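Local coordinates for glucoamylase (Thermoanaerobacterium thermosaccharolyticum, PDB 1LF6), which hydrolyses alpha-1,4-linked glucans as a family GH15 glucoamylase, probably releasing beta-D-glucose stepwise from the non-reducing chain ends, at residues 73-78 with 153-158; 177-182 with 230-235; 341-346 with 392-397; 400-405 with 420-425. One frame throughout, in Å; residues are numbered along the deposited sequence.

Contact 1 (73-78 with 153-158); sequences KEIKFI and LAYDPH
Leu153 and Phe77 mark the tightly packed end of this strand pair: the CD1 branch of Leu153 sits over one face of the Phe77 ring, 3.6 Å from CE1 and displaced toward the rim. The same methyl reaches Ile75 CG2 at 3.9 Å. Ile75 in turn sends CG1 to the edge of the Tyr155 ring, 3.7 Å from CD1. These four side chains share one surface of the sheet, and Ile75, Leu153 and Tyr155 continue onto strand 243-251, as expected where two antiparallel sheets close into the beta-sandwich of the N-terminal domain. Ala154 and Lys76 form a hydrogen-bonded antiparallel pair, with Ala154 N to Lys76 O at 2.8 Å and Lys76 N to Ala154 O at 3.1 Å. A second tight spot lies at the corner, where Lys73 N bonds Asp156 O at 3.0 Å and Lys73 CB stands 3.5 Å from the centroid of the His158 ring, almost straight above it; His158 NE2 bonds Asp30. The looser, partly exposed side is confined to the ends of Glu74, Lys76 and Lys73, with Ala154 buried beneath them. The Lys76 amine pairs with Asp88, and a bend at chi2 (-94°) carries the Lys73 amine to Glu74 OE1 in a salt bridge.

Contact 2 (177-182 with 230-235); sequences EMLMAK and IIEGAE
Glu232 turns its CG opposite its own carbonyl carbon (chi1 -60°) and then runs out extended (chi2 -166°), which carries the carboxylate across to the backbone of Leu179 and Met180. Leu179 has CG on the corresponding side (chi1 -80°), and each of the two chains lies alongside the other and points toward the other's strand. Leu179 CB therefore lies 3.4 Å from Glu232 OE2, while Leu179 CD2 settles 3.7 Å from Glu232 CB, beside the aliphatic root of the acid. The strands run antiparallel, yet their axes stay 8.6 Å apart, too far for backbone pairing. They belong to the two facing sheets of the N-terminal beta-sandwich, and side chains bridge the interior between them. Deep in that interior, Glu232 OE1 comes within 2.5 Å of Met180 O, and the acid probably carries a proton between the two oxygens. The other oxygen is joined to the opposite sheet through a water that donates to Leu179 O at 2.6 Å and to Glu232 OE2 at 3.2 Å. Ala181 CB and Leu179 CB lie against the carboxyl group; farther along, Leu179 CD2 touches Gly233 O and, more loosely, Ala234 CB. Trp196 touches both Leu179 and Ala234, and Tyr155 packs against Glu232 from the adjacent strand.

Contact 3 (341-346 with 392-397); sequences WSRDLY and GIQLDE
The Arg343 guanidinium has Glu397 OE1 over one face, 3.7 Å above its plane and offset toward the rim, while Gln394 and Asp396 meet it at the edge. Arg343 starts out extended, CG opposite its backbone N (chi1 173°), and bends at chi3 (41°), which turns the guanidinium toward these two. Asp396 lies nearly coplanar with it, the planes only 4° apart, and offers the syn lone pair of OD2 to NH1 at 2.9 Å in a salt bridge. Gln394 OE1 is held from one face of its amide by NH1 at 2.8 Å and NH2 at 3.0 Å. Three N-H bonds to two acceptor oxygens, all near the guanidinium plane, fix its rotation; Glu397 adds only a long ion pair from above, with no N-H aimed at it. That same OE1 accepts the backbone N of Arg343 in a long but straight bond of 3.3 Å, and lies near the Trp341 indole plane, 3.4 Å from CD1. Ser342 OG donates to Glu397 O at 2.9 Å. Trp341 NE1 and Gln394 NE2 both bond Glu438, the probable proton donor, and probably help to position it. The contact joins the N-terminal ends of helices 342-355 and 395-407, with helix 445-464 against Leu395 and Asp396.

Contact 4 (400-405 with 420-425); sequences DPIILS and PLADFI
Pro401 O takes two bonds from Ser405, one from the backbone N at 3.0 Å and one from OG at 2.9 Å, arriving on opposite faces of the carbonyl plane. The hydroxyl thus spends its proton inside its own helix, and Pro401 turns its ring to the neighbouring helix, where CG presses on Leu421 CD1 at 3.4 Å, tighter than usual for two carbons. The proline and leucine side chains cross at about a right angle. Ile402 supplies the rest of the apolar surface. Its CG1 stands opposite the carbonyl carbon (chi1 -60°) and begins an extended chain (chi2 175°) that puts CD1 over Leu421 CB at 3.9 Å, with Ala422 CB at 4.3 Å and Ile425 CD1 at 4.2 Å. Apart from this patch the two segments meet little, consistent with axes 10.2 Å apart and inclined at 140°. Leu368 packs on Pro401, and Gln398 lies against both Leu421 and Ile425. Helix 395-407 and the next helix along the chain, 414-428, thus pair roughly antiparallel, the up-and-down packing of successive helices that builds the (alpha/alpha) barrel of GH15 glucoamylases.

Overall arrangement
The four contacts follow one another along the chain, each closing before the next opens, and fall into two pairs. Contacts 1 and 2 lie in the N-terminal sandwich with centres 9 Å apart; strands 150-157 and 230-236 are neighbours in one sheet, so the pairing within that sheet leads directly to the packing against the other. Contacts 3 and 4 lie in the helical barrel, 11 Å apart between centres, and share helix 395-407, which begins near the probable proton donor Glu438 and goes on to pack against helix 414-428. The pairs sit on opposite sides of the chain's centre, contacts 1 and 3 being 36 Å apart between centres, reflecting a two-domain enzyme with its probable catalytic residues in the barrel.

Contact 1 (73-78 with 153-158)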
loop_
_atom_site.group_PDB
_atom_site.type_symbol
_atom_site.label_atom_id
_atom_site.label_comp_id
_atom_site.label_asym_id
_atom_site.label_seq_id
_atom_site.Cartn_x
_atom_site.Cartn_y
_atom_site.Cartn_z
ATOM N N LYS A 73 9.800 -3.934 -12.876
ATOM C CA LYS A 73 10.432 -2.980 -11.981
ATOM C C LYS A 73 10.131 -1.577 -12.496
ATOM O O LYS A 73 9.752 -0.690 -11.728
ATOM C CB LYS A 73 11.942 -3.227 -11.931
ATOM C CG LYS A 73 12.695 -2.395 -10.898
ATOM C CD LYS A 73 13.255 -1.118 -11.491
ATOM C CE LYS A 73 14.148 -0.391 -10.492
ATOM N NZ LYS A 73 14.822 0.792 -11.096
ATOM N N GLU A 74 10.287 -1.392 -13.806
ATOM C CA GLU A 74 10.039 -0.105 -14.442
ATOM C C GLU A 74 9.867 -0.189 -15.953
ATOM O O GLU A 74 10.231 -1.175 -16.589
ATOM C CB GLU A 74 11.191 0.863 -14.189
ATOM C CG GLU A 74 11.302 1.421 -12.799
ATOM C CD GLU A 74 12.277 2.576 -12.761
ATOM O OE1 GLU A 74 13.419 2.393 -13.241
ATOM O OE2 GLU A 74 11.905 3.664 -12.260
ATOM N N ILE A 75 9.308 0.882 -16.505
ATOM C CA ILE A 75 9.105 1.047 -17.941
ATOM C C ILE A 75 9.246 2.555 -18.107
ATOM O O ILE A 75 8.330 3.311 -17.773
ATOM C CB ILE A 75 7.695 0.626 -18.400
ATOM C CG1 ILE A 75 7.440 -0.842 -18.062
ATOM C CG2 ILE A 75 7.573 0.819 -19.909
ATOM C CD1 ILE A 75 6.034 -1.321 -18.406
ATOM N N LYS A 76 10.402 2.992 -18.596
ATOM C CA LYS A 76 10.658 4.415 -18.757
ATOM C C LYS A 76 11.217 4.796 -20.122
ATOM O O LYS A 76 11.658 3.941 -20.898
ATOM C CB LYS A 76 11.632 4.885 -17.675
ATOM C CG LYS A 76 13.020 4.267 -17.810
ATOM C CD LYS A 76 13.929 4.659 -16.659
ATOM C CE LYS A 76 15.280 3.966 -16.775
ATOM N NZ LYS A 76 16.189 4.333 -15.658
ATOM N N PHE A 77 11.196 6.095 -20.400
ATOM C CA PHE A 77 11.709 6.621 -21.657
ATOM C C PHE A 77 13.063 7.281 -21.456
ATOM O O PHE A 77 13.317 7.898 -20.418
ATOM C CB PHE A 77 10.743 7.653 -22.247
ATOM C CG PHE A 77 9.577 7.049 -22.967
ATOM C CD1 PHE A 77 9.772 6.311 -24.131
ATOM C CD2 PHE A 77 8.285 7.208 -22.482
ATOM C CE1 PHE A 77 8.696 5.741 -24.800
ATOM C CE2 PHE A 77 7.206 6.642 -23.144
ATOM C CZ PHE A 77 7.410 5.906 -24.306
ATOM N N ILE A 78 13.926 7.135 -22.457
ATOM C CA ILE A 78 15.246 7.748 -22.437
ATOM C C ILE A 78 15.359 8.532 -23.738
ATOM O O ILE A 78 15.076 8.000 -24.814
ATOM C CB ILE A 78 16.380 6.697 -22.393
ATOM C CG1 ILE A 78 16.167 5.744 -21.217
ATOM C CG2 ILE A 78 17.727 7.401 -22.259
ATOM C CD1 ILE A 78 16.123 6.435 -19.863
ATOM N N LEU A 153 12.775 3.346 -25.301
ATOM C CA LEU A 153 11.964 2.787 -24.229
ATOM C C LEU A 153 12.753 1.671 -23.556
ATOM O O LEU A 153 13.255 0.768 -24.228
ATOM C CB LEU A 153 10.657 2.227 -24.801
ATOM C CG LEU A 153 9.635 1.660 -23.809
ATOM C CD1 LEU A 153 9.154 2.772 -22.893
ATOM C CD2 LEU A 153 8.460 1.049 -24.563
ATOM N N ALA A 154 12.864 1.734 -22.231
ATOM C CA ALA A 154 13.595 0.721 -21.471
ATOM C C ALA A 154 12.651 -0.014 -20.530
ATOM O O ALA A 154 12.142 0.559 -19.568
ATOM C CB ALA A 154 14.725 1.368 -20.681
ATOM N N TYR A 155 12.416 -1.286 -20.830
ATOM C CA TYR A 155 11.537 -2.135 -20.038
ATOM C C TYR A 155 12.376 -3.065 -19.167
ATOM O O TYR A 155 13.194 -3.825 -19.681
ATOM C CB TYR A 155 10.644 -2.957 -20.974
ATOM C CG TYR A 155 9.916 -4.105 -20.312
ATOM C CD1 TYR A 155 9.110 -3.896 -19.196
ATOM C CD2 TYR A 155 10.026 -5.405 -20.812
ATOM C CE1 TYR A 155 8.429 -4.951 -18.592
ATOM C CE2 TYR A 155 9.348 -6.465 -20.217
ATOM C CZ TYR A 155 8.551 -6.230 -19.106
ATOM O OH TYR A 155 7.874 -7.271 -18.520
ATOM N N ASP A 156 12.171 -3.011 -17.853
ATOM C CA ASP A 156 12.926 -3.866 -16.941
ATOM C C ASP A 156 12.048 -4.921 -16.276
ATOM O O ASP A 156 11.372 -4.650 -15.285
ATOM C CB ASP A 156 13.606 -3.027 -15.861
ATOM C CG ASP A 156 14.511 -3.854 -14.972
ATOM O OD1 ASP A 156 15.124 -3.276 -14.059
ATOM O OD2 ASP A 156 14.614 -5.082 -15.187
ATOM N N PRO A 157 12.051 -6.146 -16.812
ATOM C CA PRO A 157 11.225 -7.189 -16.211
ATOM C C PRO A 157 11.851 -7.836 -14.978
ATOM O O PRO A 157 13.046 -8.145 -14.960
ATOM C CB PRO A 157 11.052 -8.180 -17.353
ATOM C CG PRO A 157 12.371 -8.101 -18.045
ATOM C CD PRO A 157 12.646 -6.611 -18.079
ATOM N N HIS A 158 11.031 -8.013 -13.946
ATOM C CA HIS A 158 11.440 -8.671 -12.706
ATOM C C HIS A 158 10.348 -9.689 -12.439
ATOM O O HIS A 158 9.656 -9.622 -11.423
ATOM C CB HIS A 158 11.500 -7.685 -11.541
ATOM C CG HIS A 158 12.745 -6.858 -11.511
ATOM N ND1 HIS A 158 13.205 -6.253 -10.363
ATOM C CD2 HIS A 158 13.619 -6.523 -12.491
ATOM C CE1 HIS A 158 14.308 -5.580 -10.634
ATOM N NE2 HIS A 158 14.581 -5.727 -11.919
#

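Contact 2 (177-182 with 230-235)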
loop_
_atom_site.group_PDB
_atom_site.type_symbol
_atom_site.label_atom_id
_atom_site.label_comp_id
_atom_site.label_asym_id
_atom_site.label_seq_id
_atom_site.Cartn_x
_atom_site.Cartn_y
_atom_site.Cartn_z
ATOM N N GLU A 177 6.304 -7.142 -33.978
ATOM C CA GLU A 177 7.506 -7.414 -33.203
ATOM C C GLU A 177 7.272 -7.135 -31.729
ATOM O O GLU A 177 7.045 -5.993 -31.334
ATOM C CB GLU A 177 8.676 -6.566 -33.703
ATOM C CG GLU A 177 9.319 -7.083 -34.977
ATOM C CD GLU A 177 10.566 -6.307 -35.350
ATOM O OE1 GLU A 177 11.331 -6.806 -36.199
ATOM O OE2 GLU A 177 10.783 -5.203 -34.800
ATOM N N MET A 178 7.334 -8.185 -30.920
ATOM C CA MET A 178 7.119 -8.057 -29.486
ATOM C C MET A 178 8.324 -8.540 -28.684
ATOM O O MET A 178 8.889 -9.598 -28.971
ATOM C CB MET A 178 5.884 -8.863 -29.065
ATOM C CG MET A 178 4.577 -8.419 -29.698
ATOM S SD MET A 178 3.201 -9.492 -29.220
ATOM C CE MET A 178 1.863 -8.788 -30.209
ATOM N N LEU A 179 8.720 -7.754 -27.688
ATOM C CA LEU A 179 9.832 -8.123 -26.817
ATOM C C LEU A 179 9.219 -9.004 -25.735
ATOM O O LEU A 179 8.307 -8.581 -25.023
ATOM C CB LEU A 179 10.470 -6.879 -26.191
ATOM C CG LEU A 179 11.457 -6.093 -27.061
ATOM C CD1 LEU A 179 10.819 -5.737 -28.389
ATOM C CD2 LEU A 179 11.904 -4.835 -26.324
ATOM N N MET A 180 9.711 -10.232 -25.625
ATOM C CA MET A 180 9.186 -11.177 -24.651
ATOM C C MET A 180 10.096 -11.369 -23.443
ATOM O O MET A 180 11.311 -11.189 -23.529
ATOM C CB MET A 180 8.963 -12.538 -25.316
ATOM C CG MET A 180 8.241 -12.475 -26.653
ATOM S SD MET A 180 6.574 -11.814 -26.516
ATOM C CE MET A 180 5.780 -13.170 -25.649
ATOM N N ALA A 181 9.492 -11.751 -22.322
ATOM C CA ALA A 181 10.222 -12.008 -21.087
ATOM C C ALA A 181 9.495 -13.127 -20.360
ATOM O O ALA A 181 8.266 -13.205 -20.400
ATOM C CB ALA A 181 10.265 -10.756 -20.221
ATOM N N LYS A 182 10.246 -14.001 -19.701
ATOM C CA LYS A 182 9.617 -15.098 -18.987
ATOM C C LYS A 182 10.435 -15.613 -17.815
ATOM O O LYS A 182 11.641 -15.378 -17.713
ATOM C CB LYS A 182 9.318 -16.250 -19.956
ATOM C CG LYS A 182 10.548 -16.871 -20.604
ATOM C CD LYS A 182 10.936 -18.193 -19.950
ATOM C CE LYS A 182 9.925 -19.285 -20.265
ATOM N NZ LYS A 182 10.301 -20.588 -19.655
ATOM N N ILE A 230 18.171 -8.394 -16.927
ATOM C CA ILE A 230 18.101 -7.784 -18.242
ATOM C C ILE A 230 17.252 -6.525 -18.346
ATOM O O ILE A 230 16.496 -6.181 -17.441
ATOM C CB ILE A 230 17.570 -8.798 -19.258
ATOM C CG1 ILE A 230 16.127 -9.169 -18.912
ATOM C CG2 ILE A 230 18.440 -10.049 -19.237
ATOM C CD1 ILE A 230 15.468 -10.107 -19.907
ATOM N N ILE A 231 17.399 -5.848 -19.479
ATOM C CA ILE A 231 16.653 -4.637 -19.785
ATOM C C ILE A 231 16.263 -4.722 -21.262
ATOM O O ILE A 231 17.124 -4.803 -22.144
ATOM C CB ILE A 231 17.510 -3.386 -19.542
ATOM C CG1 ILE A 231 17.915 -3.330 -18.067
ATOM C CG2 ILE A 231 16.736 -2.133 -19.951
ATOM C CD1 ILE A 231 18.805 -2.176 -17.723
ATOM N N GLU A 232 14.965 -4.740 -21.527
ATOM C CA GLU A 232 14.490 -4.821 -22.895
ATOM C C GLU A 232 14.282 -3.412 -23.430
ATOM O O GLU A 232 13.314 -2.739 -23.082
ATOM C CB GLU A 232 13.207 -5.658 -22.943
ATOM C CG GLU A 232 13.452 -7.066 -22.418
ATOM C CD GLU A 232 12.344 -8.051 -22.730
ATOM O OE1 GLU A 232 12.645 -9.265 -22.780
ATOM O OE2 GLU A 232 11.180 -7.627 -22.918
ATOM N N GLY A 233 15.230 -2.966 -24.250
ATOM C CA GLY A 233 15.175 -1.631 -24.818
ATOM C C GLY A 233 14.718 -1.599 -26.263
ATOM O O GLY A 233 14.829 -2.588 -26.989
ATOM N N ALA A 234 14.192 -0.452 -26.677
ATOM C CA ALA A 234 13.713 -0.283 -28.039
ATOM C C ALA A 234 13.659 1.194 -28.386
ATOM O O ALA A 234 13.422 2.039 -27.521
ATOM C CB ALA A 234 12.329 -0.908 -28.194
ATOM N N GLU A 235 13.898 1.501 -29.653
ATOM C CA GLU A 235 13.851 2.876 -30.116
ATOM C C GLU A 235 12.502 3.118 -30.780
ATOM O O GLU A 235 11.963 2.247 -31.467
ATOM C CB GLU A 235 14.989 3.153 -31.104
ATOM C CG GLU A 235 14.898 4.506 -31.806
ATOM C CD GLU A 235 16.190 4.882 -32.512
ATOM O OE1 GLU A 235 16.820 3.989 -33.116
ATOM O OE2 GLU A 235 16.570 6.073 -32.467
HETATM O O HOH W 1 8.038 -8.232 -22.415
#

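Contact 3 (341-346 with 392-397)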
loop_
_atom_site.group_PDB
_atom_site.type_symbol
_atom_site.label_atom_id
_atom_site.label_comp_id
_atom_site.label_asym_id
_atom_site.label_seq_id
_atom_site.Cartn_x
_atom_site.Cartn_y
_atom_site.Cartn_z
ATOM N N TRP A 341 -2.854 -8.297 6.820
ATOM C CA TRP A 341 -2.859 -8.148 8.274
ATOM C C TRP A 341 -4.301 -7.950 8.710
ATOM O O TRP A 341 -5.021 -7.109 8.166
ATOM C CB TRP A 341 -2.063 -6.919 8.713
ATOM C CG TRP A 341 -0.584 -7.116 8.861
ATOM C CD1 TRP A 341 0.094 -7.444 10.006
ATOM C CD2 TRP A 341 0.411 -6.907 7.852
ATOM N NE1 TRP A 341 1.450 -7.437 9.772
ATOM C CE2 TRP A 341 1.674 -7.112 8.460
ATOM C CE3 TRP A 341 0.360 -6.559 6.491
ATOM C CZ2 TRP A 341 2.877 -6.980 7.754
ATOM C CZ3 TRP A 341 1.555 -6.427 5.790
ATOM C CH2 TRP A 341 2.801 -6.638 6.425
ATOM N N SER A 342 -4.714 -8.733 9.693
ATOM C CA SER A 342 -6.053 -8.642 10.232
ATOM C C SER A 342 -6.360 -7.201 10.658
ATOM O O SER A 342 -7.468 -6.695 10.428
ATOM C CB SER A 342 -6.171 -9.586 11.430
ATOM O OG SER A 342 -7.349 -9.347 12.168
ATOM N N ARG A 343 -5.371 -6.548 11.268
ATOM C CA ARG A 343 -5.530 -5.176 11.742
ATOM C C ARG A 343 -5.822 -4.231 10.581
ATOM O O ARG A 343 -6.855 -3.559 10.565
ATOM C CB ARG A 343 -4.264 -4.731 12.503
ATOM C CG ARG A 343 -4.236 -3.253 12.902
ATOM C CD ARG A 343 -2.970 -2.902 13.690
ATOM N NE ARG A 343 -1.783 -3.548 13.125
ATOM C CZ ARG A 343 -1.203 -4.629 13.636
ATOM N NH1 ARG A 343 -1.687 -5.191 14.736
ATOM N NH2 ARG A 343 -0.150 -5.156 13.036
ATOM N N ASP A 344 -4.927 -4.190 9.603
ATOM C CA ASP A 344 -5.126 -3.315 8.454
ATOM C C ASP A 344 -6.432 -3.626 7.727
ATOM O O ASP A 344 -7.169 -2.720 7.355
ATOM C CB ASP A 344 -3.940 -3.427 7.486
ATOM C CG ASP A 344 -2.634 -2.953 8.112
ATOM O OD1 ASP A 344 -1.934 -2.121 7.498
ATOM O OD2 ASP A 344 -2.318 -3.413 9.224
ATOM N N LEU A 345 -6.718 -4.910 7.536
ATOM C CA LEU A 345 -7.936 -5.330 6.849
ATOM C C LEU A 345 -9.169 -4.809 7.593
ATOM O O LEU A 345 -10.126 -4.329 6.984
ATOM C CB LEU A 345 -7.966 -6.861 6.753
ATOM C CG LEU A 345 -9.046 -7.548 5.913
ATOM C CD1 LEU A 345 -9.011 -7.021 4.484
ATOM C CD2 LEU A 345 -8.809 -9.055 5.926
ATOM N N TYR A 346 -9.128 -4.908 8.915
ATOM C CA TYR A 346 -10.208 -4.443 9.782
ATOM C C TYR A 346 -10.497 -2.968 9.526
ATOM O O TYR A 346 -11.648 -2.565 9.342
ATOM C CB TYR A 346 -9.799 -4.656 11.248
ATOM C CG TYR A 346 -10.631 -3.928 12.286
ATOM C CD1 TYR A 346 -11.946 -4.312 12.564
ATOM C CD2 TYR A 346 -10.092 -2.861 13.008
ATOM C CE1 TYR A 346 -12.702 -3.652 13.540
ATOM C CE2 TYR A 346 -10.838 -2.196 13.982
ATOM C CZ TYR A 346 -12.141 -2.597 14.244
ATOM O OH TYR A 346 -12.875 -1.942 15.208
ATOM N N GLY A 392 4.112 -14.094 14.811
ATOM C CA GLY A 392 3.991 -13.316 16.026
ATOM C C GLY A 392 2.568 -13.434 16.546
ATOM O O GLY A 392 1.642 -13.687 15.775
ATOM N N ILE A 393 2.390 -13.261 17.850
ATOM C CA ILE A 393 1.072 -13.346 18.459
ATOM C C ILE A 393 0.549 -11.962 18.845
ATOM O O ILE A 393 0.977 -11.382 19.843
ATOM C CB ILE A 393 1.104 -14.231 19.726
ATOM C CG1 ILE A 393 1.584 -15.643 19.365
ATOM C CG2 ILE A 393 -0.272 -14.257 20.381
ATOM C CD1 ILE A 393 0.734 -16.354 18.317
ATOM N N GLN A 394 -0.379 -11.440 18.051
ATOM C CA GLN A 394 -0.960 -10.119 18.311
ATOM C C GLN A 394 -2.419 -10.277 18.712
ATOM O O GLN A 394 -3.254 -10.634 17.887
ATOM C CB GLN A 394 -0.863 -9.245 17.051
ATOM C CG GLN A 394 0.541 -8.726 16.763
ATOM C CD GLN A 394 0.702 -8.174 15.353
ATOM O OE1 GLN A 394 -0.193 -7.518 14.817
ATOM N NE2 GLN A 394 1.857 -8.425 14.753
ATOM N N LEU A 395 -2.718 -10.003 19.977
ATOM C CA LEU A 395 -4.072 -10.133 20.485
ATOM C C LEU A 395 -5.071 -9.220 19.798
ATOM O O LEU A 395 -6.222 -9.613 19.566
ATOM C CB LEU A 395 -4.097 -9.898 22.004
ATOM C CG LEU A 395 -3.794 -11.121 22.878
ATOM C CD1 LEU A 395 -4.950 -12.106 22.791
ATOM C CD2 LEU A 395 -2.498 -11.787 22.426
ATOM N N ASP A 396 -4.643 -8.005 19.467
ATOM C CA ASP A 396 -5.541 -7.073 18.807
ATOM C C ASP A 396 -6.001 -7.675 17.494
ATOM O O ASP A 396 -7.140 -7.458 17.079
ATOM C CB ASP A 396 -4.861 -5.710 18.589
ATOM C CG ASP A 396 -3.780 -5.745 17.530
ATOM O OD1 ASP A 396 -2.957 -6.680 17.545
ATOM O OD2 ASP A 396 -3.749 -4.816 16.692
ATOM N N GLU A 397 -5.137 -8.463 16.857
ATOM C CA GLU A 397 -5.509 -9.088 15.592
ATOM C C GLU A 397 -6.494 -10.257 15.751
ATOM O O GLU A 397 -7.149 -10.652 14.787
ATOM C CB GLU A 397 -4.257 -9.528 14.821
ATOM C CG GLU A 397 -3.482 -8.352 14.214
ATOM C CD GLU A 397 -2.566 -8.764 13.075
ATOM O OE1 GLU A 397 -2.573 -8.079 12.027
ATOM O OE2 GLU A 397 -1.838 -9.768 13.219
#

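Contact 4 (400-405 with 420-425)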
loop_
_atom_site.group_PDB
_atom_site.type_symbol
_atom_site.label_atom_id
_atom_site.label_comp_id
_atom_site.label_asym_id
_atom_site.label_seq_id
_atom_site.Cartn_x
_atom_site.Cartn_y
_atom_site.Cartn_z
ATOM N N ASP A 400 -10.087 -7.941 16.383
ATOM C CA ASP A 400 -10.679 -7.165 15.300
ATOM C C ASP A 400 -11.677 -7.900 14.420
ATOM O O ASP A 400 -12.727 -7.361 14.094
ATOM C CB ASP A 400 -9.579 -6.520 14.446
ATOM C CG ASP A 400 -8.845 -5.415 15.201
ATOM O OD1 ASP A 400 -9.425 -4.891 16.177
ATOM O OD2 ASP A 400 -7.711 -5.066 14.818
ATOM N N PRO A 401 -11.361 -9.135 14.010
ATOM C CA PRO A 401 -12.341 -9.824 13.169
ATOM C C PRO A 401 -13.670 -10.047 13.899
ATOM O O PRO A 401 -14.730 -10.089 13.268
ATOM C CB PRO A 401 -11.625 -11.122 12.784
ATOM C CG PRO A 401 -10.537 -11.264 13.822
ATOM C CD PRO A 401 -10.083 -9.865 14.046
ATOM N N ILE A 402 -13.616 -10.175 15.225
ATOM C CA ILE A 402 -14.836 -10.365 16.005
ATOM C C ILE A 402 -15.632 -9.068 15.998
ATOM O O ILE A 402 -16.847 -9.077 15.824
ATOM C CB ILE A 402 -14.552 -10.714 17.488
ATOM C CG1 ILE A 402 -13.744 -12.007 17.597
ATOM C CG2 ILE A 402 -15.880 -10.845 18.236
ATOM C CD1 ILE A 402 -13.322 -12.338 19.026
ATOM N N ILE A 403 -14.934 -7.955 16.200
ATOM C CA ILE A 403 -15.572 -6.647 16.222
ATOM C C ILE A 403 -16.229 -6.366 14.870
ATOM O O ILE A 403 -17.328 -5.815 14.814
ATOM C CB ILE A 403 -14.544 -5.534 16.555
ATOM C CG1 ILE A 403 -13.905 -5.823 17.923
ATOM C CG2 ILE A 403 -15.224 -4.164 16.573
ATOM C CD1 ILE A 403 -12.784 -4.878 18.292
ATOM N N LEU A 404 -15.560 -6.760 13.788
ATOM C CA LEU A 404 -16.090 -6.560 12.444
ATOM C C LEU A 404 -17.330 -7.445 12.233
ATOM O O LEU A 404 -18.300 -7.023 11.620
ATOM C CB LEU A 404 -15.022 -6.902 11.396
ATOM C CG LEU A 404 -15.377 -6.671 9.922
ATOM C CD1 LEU A 404 -15.768 -5.231 9.694
ATOM C CD2 LEU A 404 -14.175 -7.041 9.047
ATOM N N SER A 405 -17.286 -8.674 12.741
ATOM C CA SER A 405 -18.414 -9.582 12.613
ATOM C C SER A 405 -19.641 -8.944 13.256
ATOM O O SER A 405 -20.762 -9.063 12.757
ATOM C CB SER A 405 -18.108 -10.916 13.296
ATOM O OG SER A 405 -17.134 -11.641 12.569
ATOM N N PRO A 420 -14.059 -19.483 18.146
ATOM C CA PRO A 420 -12.651 -19.895 18.225
ATOM C C PRO A 420 -11.686 -18.761 18.601
ATOM O O PRO A 420 -10.749 -18.968 19.376
ATOM C CB PRO A 420 -12.375 -20.481 16.836
ATOM C CG PRO A 420 -13.429 -19.848 15.959
ATOM C CD PRO A 420 -14.645 -19.821 16.839
ATOM N N LEU A 421 -11.917 -17.564 18.071
ATOM C CA LEU A 421 -11.045 -16.434 18.384
ATOM C C LEU A 421 -11.248 -15.954 19.814
ATOM O O LEU A 421 -10.283 -15.626 20.504
ATOM C CB LEU A 421 -11.277 -15.279 17.403
ATOM C CG LEU A 421 -10.792 -15.518 15.973
ATOM C CD1 LEU A 421 -11.109 -14.300 15.124
ATOM C CD2 LEU A 421 -9.280 -15.801 15.973
ATOM N N ALA A 422 -12.502 -15.914 20.258
ATOM C CA ALA A 422 -12.802 -15.481 21.613
ATOM C C ALA A 422 -12.168 -16.444 22.612
ATOM O O ALA A 422 -11.573 -16.017 23.605
ATOM C CB ALA A 422 -14.315 -15.417 21.829
ATOM N N ASP A 423 -12.293 -17.742 22.344
ATOM C CA ASP A 423 -11.722 -18.758 23.225
ATOM C C ASP A 423 -10.201 -18.684 23.217
ATOM O O ASP A 423 -9.555 -18.922 24.234
ATOM C CB ASP A 423 -12.162 -20.164 22.800
ATOM C CG ASP A 423 -13.655 -20.404 23.010
ATOM O OD1 ASP A 423 -14.247 -19.760 23.902
ATOM O OD2 ASP A 423 -14.224 -21.248 22.291
ATOM N N PHE A 424 -9.628 -18.356 22.064
ATOM C CA PHE A 424 -8.180 -18.250 21.955
ATOM C C PHE A 424 -7.680 -17.062 22.783
ATOM O O PHE A 424 -6.687 -17.170 23.504
ATOM C CB PHE A 424 -7.771 -18.087 20.490
ATOM C CG PHE A 424 -6.288 -18.014 20.280
ATOM C CD1 PHE A 424 -5.718 -16.916 19.643
ATOM C CD2 PHE A 424 -5.456 -19.037 20.723
ATOM C CE1 PHE A 424 -4.340 -16.838 19.453
ATOM C CE2 PHE A 424 -4.080 -18.969 20.537
ATOM C CZ PHE A 424 -3.521 -17.867 19.901
ATOM N N ILE A 425 -8.377 -15.936 22.681
ATOM C CA ILE A 425 -8.015 -14.736 23.426
ATOM C C ILE A 425 -8.071 -14.958 24.940
ATOM O O ILE A 425 -7.186 -14.516 25.670
ATOM C CB ILE A 425 -8.954 -13.563 23.074
ATOM C CG1 ILE A 425 -8.710 -13.118 21.631
ATOM C CG2 ILE A 425 -8.731 -12.396 24.036
ATOM C CD1 ILE A 425 -9.737 -12.135 21.115
#